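Long-range contact in nudix hydrolase DR_0079 (Deinococcus radiodurans, PDB 2O5F), which hydrolyses nucleoside di- and triphosphates to monophosphates, with a marked preference for CDP and CTP and magnesium as its cofactor: residues E7-V18 and Q21-R35. Numbering follows the deposited sequence.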
loop_
_atom_site.group_PDB
_atom_site.type_symbol
_atom_site.label_atom_id
_atom_site.label_comp_id
_atom_site.label_asym_id
_atom_site.label_seq_id
_atom_site.Cartn_x
_atom_site.Cartn_y
_atom_site.Cartn_z
ATOM N N GLU A 7 12.666 -4.124 -11.788
ATOM C CA GLU A 7 13.338 -5.069 -10.853
ATOM C C GLU A 7 14.428 -4.396 -10.012
ATOM O O GLU A 7 14.997 -5.017 -9.113
ATOM C CB GLU A 7 13.935 -6.242 -11.635
ATOM C CG GLU A 7 14.805 -5.840 -12.816
ATOM C CD GLU A 7 15.427 -7.037 -13.509
ATOM O OE1 GLU A 7 16.033 -6.854 -14.587
ATOM O OE2 GLU A 7 15.317 -8.162 -12.971
ATOM N N ARG A 8 14.719 -3.132 -10.306
ATOM C CA ARG A 8 15.727 -2.388 -9.557
ATOM C C ARG A 8 15.051 -1.362 -8.650
ATOM O O ARG A 8 14.120 -0.675 -9.065
ATOM C CB ARG A 8 16.688 -1.684 -10.513
ATOM C CG ARG A 8 17.925 -1.124 -9.838
ATOM C CD ARG A 8 19.039 -0.910 -10.852
ATOM N NE ARG A 8 19.374 -2.158 -11.532
ATOM C CZ ARG A 8 20.337 -2.281 -12.440
ATOM N NH1 ARG A 8 21.068 -1.224 -12.779
ATOM N NH2 ARG A 8 20.569 -3.458 -13.014
ATOM N N LEU A 9 15.529 -1.262 -7.413
ATOM C CA LEU A 9 14.964 -0.335 -6.440
ATOM C C LEU A 9 16.008 0.661 -5.953
ATOM O O LEU A 9 17.211 0.378 -5.973
ATOM C CB LEU A 9 14.425 -1.111 -5.235
ATOM C CG LEU A 9 13.530 -2.314 -5.540
ATOM C CD1 LEU A 9 13.164 -3.033 -4.253
ATOM C CD2 LEU A 9 12.298 -1.844 -6.279
ATOM N N ASP A 10 15.546 1.827 -5.519
ATOM C CA ASP A 10 16.445 2.849 -4.988
ATOM C C ASP A 10 16.705 2.528 -3.513
ATOM O O ASP A 10 15.809 2.077 -2.808
ATOM C CB ASP A 10 15.803 4.243 -5.092
ATOM C CG ASP A 10 16.010 4.893 -6.450
ATOM O OD1 ASP A 10 15.195 5.774 -6.813
ATOM O OD2 ASP A 10 16.992 4.542 -7.144
ATOM N N LEU A 11 17.940 2.737 -3.067
ATOM C CA LEU A 11 18.301 2.525 -1.671
ATOM C C LEU A 11 18.210 3.904 -1.020
ATOM O O LEU A 11 18.652 4.895 -1.601
ATOM C CB LEU A 11 19.732 1.986 -1.542
ATOM C CG LEU A 11 19.995 0.522 -1.899
ATOM C CD1 LEU A 11 21.502 0.276 -1.979
ATOM C CD2 LEU A 11 19.352 -0.390 -0.851
ATOM N N VAL A 12 17.633 3.972 0.175
ATOM C CA VAL A 12 17.490 5.249 0.867
ATOM C C VAL A 12 18.011 5.174 2.294
ATOM O O VAL A 12 18.057 4.094 2.892
ATOM C CB VAL A 12 15.999 5.708 0.889
ATOM C CG1 VAL A 12 15.492 5.896 -0.524
ATOM C CG2 VAL A 12 15.145 4.685 1.631
ATOM N N ASN A 13 18.419 6.325 2.826
ATOM C CA ASN A 13 18.924 6.412 4.195
ATOM C C ASN A 13 17.795 6.779 5.156
ATOM O O ASN A 13 16.628 6.821 4.767
ATOM C CB ASN A 13 20.051 7.457 4.309
ATOM C CG ASN A 13 19.596 8.869 3.944
ATOM O OD1 ASN A 13 18.421 9.213 4.056
ATOM N ND2 ASN A 13 20.543 9.697 3.525
ATOM N N GLU A 14 18.151 7.052 6.409
ATOM C CA GLU A 14 17.176 7.422 7.431
ATOM C C GLU A 14 16.344 8.656 7.109
ATOM O O GLU A 14 15.250 8.838 7.648
ATOM C CB GLU A 14 17.870 7.637 8.779
ATOM C CG GLU A 14 18.130 6.368 9.556
ATOM C CD GLU A 14 19.248 5.522 8.981
ATOM O OE1 GLU A 14 19.388 4.360 9.430
ATOM O OE2 GLU A 14 19.991 6.014 8.100
ATOM N N ARG A 15 16.874 9.515 6.249
ATOM C CA ARG A 15 16.185 10.746 5.862
ATOM C C ARG A 15 15.387 10.551 4.571
ATOM O O ARG A 15 14.816 11.503 4.029
ATOM C CB ARG A 15 17.208 11.867 5.659
ATOM C CG ARG A 15 17.943 12.308 6.917
ATOM C CD ARG A 15 17.001 13.007 7.883
ATOM N NE ARG A 15 17.700 13.766 8.925
ATOM C CZ ARG A 15 18.503 13.234 9.843
ATOM N NH1 ARG A 15 18.725 11.929 9.864
ATOM N NH2 ARG A 15 19.079 14.010 10.750
ATOM N N ASP A 16 15.349 9.312 4.095
ATOM C CA ASP A 16 14.655 8.962 2.863
ATOM C C ASP A 16 15.338 9.638 1.684
ATOM O O ASP A 16 14.688 10.136 0.764
ATOM C CB ASP A 16 13.172 9.356 2.921
ATOM C CG ASP A 16 12.369 8.756 1.775
ATOM O OD1 ASP A 16 12.702 7.638 1.336
ATOM O OD2 ASP A 16 11.397 9.388 1.313
ATOM N N GLU A 17 16.666 9.660 1.733
ATOM C CA GLU A 17 17.477 10.233 0.669
ATOM C C GLU A 17 18.101 9.054 -0.060
ATOM O O GLU A 17 18.567 8.113 0.572
ATOM C CB GLU A 17 18.572 11.130 1.250
ATOM C CG GLU A 17 18.043 12.406 1.881
ATOM C CD GLU A 17 19.056 13.100 2.771
ATOM O OE1 GLU A 17 18.809 14.271 3.137
ATOM O OE2 GLU A 17 20.089 12.481 3.122
ATOM N N VAL A 18 18.098 9.109 -1.387
ATOM C CA VAL A 18 18.660 8.039 -2.204
ATOM C C VAL A 18 20.178 7.974 -2.087
ATOM O O VAL A 18 20.864 8.974 -2.292
ATOM C CB VAL A 18 18.293 8.232 -3.687
ATOM C CG1 VAL A 18 18.863 7.090 -4.519
ATOM C CG2 VAL A 18 16.776 8.303 -3.837
ATOM N N GLN A 21 21.348 1.866 -5.356
ATOM C CA GLN A 21 20.298 1.019 -5.917
ATOM C C GLN A 21 20.532 -0.443 -5.572
ATOM O O GLN A 21 21.641 -0.840 -5.208
ATOM C CB GLN A 21 20.240 1.141 -7.445
ATOM C CG GLN A 21 19.567 2.386 -7.996
ATOM C CD GLN A 21 20.417 3.630 -7.838
ATOM O OE1 GLN A 21 21.630 3.602 -8.069
ATOM N NE2 GLN A 21 19.779 4.739 -7.473
ATOM N N ILE A 22 19.485 -1.249 -5.700
ATOM C CA ILE A 22 19.593 -2.666 -5.405
ATOM C C ILE A 22 18.527 -3.439 -6.173
ATOM O O ILE A 22 17.439 -2.923 -6.439
ATOM C CB ILE A 22 19.440 -2.926 -3.886
ATOM C CG1 ILE A 22 19.705 -4.403 -3.574
ATOM C CG2 ILE A 22 18.032 -2.546 -3.424
ATOM C CD1 ILE A 22 19.708 -4.708 -2.099
ATOM N N LEU A 23 18.859 -4.668 -6.551
ATOM C CA LEU A 23 17.920 -5.513 -7.262
ATOM C C LEU A 23 16.894 -6.041 -6.271
ATOM O O LEU A 23 17.229 -6.429 -5.150
ATOM C CB LEU A 23 18.645 -6.680 -7.931
ATOM C CG LEU A 23 19.530 -6.328 -9.128
ATOM C CD1 LEU A 23 20.331 -7.552 -9.546
ATOM C CD2 LEU A 23 18.662 -5.832 -10.279
ATOM N N ARG A 24 15.638 -6.033 -6.697
ATOM C CA ARG A 24 14.517 -6.502 -5.890
ATOM C C ARG A 24 14.727 -7.925 -5.357
ATOM O O ARG A 24 14.282 -8.257 -4.253
ATOM C CB ARG A 24 13.245 -6.457 -6.740
ATOM C CG ARG A 24 12.048 -7.178 -6.147
ATOM C CD ARG A 24 11.453 -6.418 -4.985
ATOM N NE ARG A 24 10.295 -7.105 -4.422
ATOM C CZ ARG A 24 10.364 -8.214 -3.690
ATOM N NH1 ARG A 24 11.541 -8.770 -3.426
ATOM N NH2 ARG A 24 9.253 -8.766 -3.216
ATOM N N THR A 25 15.405 -8.758 -6.142
ATOM C CA THR A 25 15.650 -10.143 -5.747
ATOM C C THR A 25 16.997 -10.375 -5.070
ATOM O O THR A 25 17.371 -11.520 -4.799
ATOM C CB THR A 25 15.547 -11.084 -6.964
ATOM O OG1 THR A 25 16.469 -10.665 -7.976
ATOM C CG2 THR A 25 14.132 -11.072 -7.528
ATOM N N ASP A 26 17.713 -9.293 -4.786
ATOM C CA ASP A 26 19.017 -9.392 -4.143
ATOM C C ASP A 26 18.859 -9.903 -2.713
ATOM O O ASP A 26 18.082 -9.362 -1.928
ATOM C CB ASP A 26 19.706 -8.018 -4.130
ATOM C CG ASP A 26 21.189 -8.107 -3.795
ATOM O OD1 ASP A 26 21.536 -8.667 -2.735
ATOM O OD2 ASP A 26 22.010 -7.614 -4.597
ATOM N N PRO A 27 19.595 -10.967 -2.356
ATOM C CA PRO A 27 19.528 -11.540 -1.008
ATOM C C PRO A 27 19.916 -10.565 0.105
ATOM O O PRO A 27 19.569 -10.777 1.266
ATOM C CB PRO A 27 20.484 -12.733 -1.097
ATOM C CG PRO A 27 21.478 -12.284 -2.128
ATOM C CD PRO A 27 20.583 -11.686 -3.175
ATOM N N ALA A 28 20.627 -9.495 -0.240
ATOM C CA ALA A 28 21.024 -8.519 0.769
ATOM C C ALA A 28 19.955 -7.454 0.985
ATOM O O ALA A 28 20.120 -6.556 1.816
ATOM C CB ALA A 28 22.343 -7.858 0.384
ATOM N N LEU A 29 18.852 -7.562 0.253
ATOM C CA LEU A 29 17.772 -6.592 0.375
ATOM C C LEU A 29 17.231 -6.474 1.797
ATOM O O LEU A 29 16.997 -7.473 2.481
ATOM C CB LEU A 29 16.624 -6.946 -0.581
ATOM C CG LEU A 29 15.380 -6.047 -0.506
ATOM C CD1 LEU A 29 15.755 -4.597 -0.779
ATOM C CD2 LEU A 29 14.338 -6.525 -1.514
ATOM N N ARG A 30 17.050 -5.231 2.228
ATOM C CA ARG A 30 16.516 -4.896 3.544
ATOM C C ARG A 30 15.357 -3.936 3.269
ATOM O O ARG A 30 15.563 -2.869 2.691
ATOM C CB ARG A 30 17.585 -4.198 4.386
ATOM C CG ARG A 30 18.701 -5.103 4.863
ATOM C CD ARG A 30 18.182 -6.122 5.858
ATOM N NE ARG A 30 19.271 -6.809 6.548
ATOM C CZ ARG A 30 20.107 -7.668 5.969
ATOM N NH1 ARG A 30 19.978 -7.958 4.682
ATOM N NH2 ARG A 30 21.081 -8.225 6.675
ATOM N N TRP A 31 14.146 -4.303 3.678
ATOM C CA TRP A 31 12.989 -3.453 3.397
ATOM C C TRP A 31 13.032 -2.064 4.016
ATOM O O TRP A 31 12.443 -1.121 3.474
ATOM C CB TRP A 31 11.692 -4.168 3.792
ATOM C CG TRP A 31 11.365 -5.296 2.852
ATOM C CD1 TRP A 31 11.440 -6.635 3.116
ATOM C CD2 TRP A 31 10.984 -5.180 1.473
ATOM N NE1 TRP A 31 11.132 -7.360 1.985
ATOM C CE2 TRP A 31 10.848 -6.492 0.963
ATOM C CE3 TRP A 31 10.740 -4.094 0.618
ATOM C CZ2 TRP A 31 10.489 -6.748 -0.366
ATOM C CZ3 TRP A 31 10.380 -4.351 -0.710
ATOM C CH2 TRP A 31 10.256 -5.668 -1.185
ATOM N N GLU A 32 13.734 -1.929 5.137
ATOM C CA GLU A 32 13.843 -0.634 5.807
ATOM C C GLU A 32 14.764 0.314 5.034
ATOM O O GLU A 32 14.901 1.495 5.384
ATOM C CB GLU A 32 14.376 -0.813 7.233
ATOM C CG GLU A 32 15.762 -1.443 7.295
ATOM C CD GLU A 32 15.731 -2.947 7.524
ATOM O OE1 GLU A 32 14.786 -3.622 7.053
ATOM O OE2 GLU A 32 16.678 -3.454 8.164
ATOM N N ARG A 33 15.394 -0.210 3.988
ATOM C CA ARG A 33 16.304 0.584 3.167
ATOM C C ARG A 33 15.722 0.914 1.796
ATOM O O ARG A 33 16.429 1.410 0.918
ATOM C CB ARG A 33 17.639 -0.150 3.011
ATOM C CG ARG A 33 18.376 -0.333 4.322
ATOM C CD ARG A 33 19.646 -1.144 4.145
ATOM N NE ARG A 33 20.349 -1.307 5.413
ATOM C CZ ARG A 33 21.451 -2.037 5.567
ATOM N NH1 ARG A 33 21.979 -2.676 4.527
ATOM N NH2 ARG A 33 22.024 -2.133 6.759
ATOM N N VAL A 34 14.433 0.629 1.611
ATOM C CA VAL A 34 13.765 0.924 0.345
ATOM C C VAL A 34 12.418 1.611 0.553
ATOM O O VAL A 34 11.929 1.727 1.684
ATOM C CB VAL A 34 13.555 -0.346 -0.513
ATOM C CG1 VAL A 34 14.906 -0.996 -0.814
ATOM C CG2 VAL A 34 12.633 -1.330 0.200
ATOM N N ARG A 35 11.824 2.062 -0.552
ATOM C CA ARG A 35 10.549 2.776 -0.522
ATOM C C ARG A 35 9.396 2.004 -1.170
ATOM O O ARG A 35 9.568 1.328 -2.186
ATOM C CB ARG A 35 10.711 4.141 -1.218
ATOM C CG ARG A 35 11.976 4.881 -0.785
ATOM C CD ARG A 35 11.965 6.397 -1.020
ATOM N NE ARG A 35 12.229 6.788 -2.393
ATOM C CZ ARG A 35 12.771 7.951 -2.761
ATOM N NH1 ARG A 35 13.122 8.868 -1.860
ATOM N NH2 ARG A 35 12.967 8.195 -4.044
HETATM O O HOH W 1 15.184 -8.145 -9.406
HETATM O O HOH W 2 13.148 2.459 -2.981
HETATM O O HOH W 3 12.463 5.826 -5.724
HETATM O O HOH W 4 17.207 3.080 5.460
#
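OD2 of D10 is gripped from two sources, NE2 of Q21 across the hairpin and the hydroxyl of S74 from outside it. The bond from Q21 NE2 to D10 OD2 is nearly straight (2.8 Å, 173°), met on the anti side and 34° out of the carboxylate plane, while the donor amide keeps the oxygen in its own plane. The two side chains run alongside each other because the Q21 chain folds back at chi2 (74°). The other oxygen, OD1, accepts from the backbone N of G75, and water 3 links it to NH2 of R35.

R35 is one of the links between the hairpin and the rest of the domain. V12 CG1 lies over one face of its guanidinium and packs against R35 CD at 3.6 Å, and V18 CG2 comes within 3.8 Å of R35 NH2. A weak salt bridge from NH1 to D16 OD1 is doubtful, because that oxygen sits too close to R35 CD; D16 OD2 has a firmer partner in the Y78 hydroxyl. With an alanine in place of R35, V12 CG1 would probably lose the chain packed against it, and the water on D10 OD1 its guanidinium partner.

Along the strands, L9 pairs with I22 through reciprocal backbone bonds, L9 N reaching I22 O at 2.7 Å, and R24 N extends the pairing to E7 O. L11, crossing I22 at about a right angle, sets its CD2 3.6 Å from CG2 of I22. Beyond the strand pair, V12 N donates to R33 O (2.9 Å). Strands 8-12 and 18-23 thus form an antiparallel beta hairpin, after which the chain runs through the R24-V34 connection into strand 35-42 of the mixed sheet of the Nudix fold.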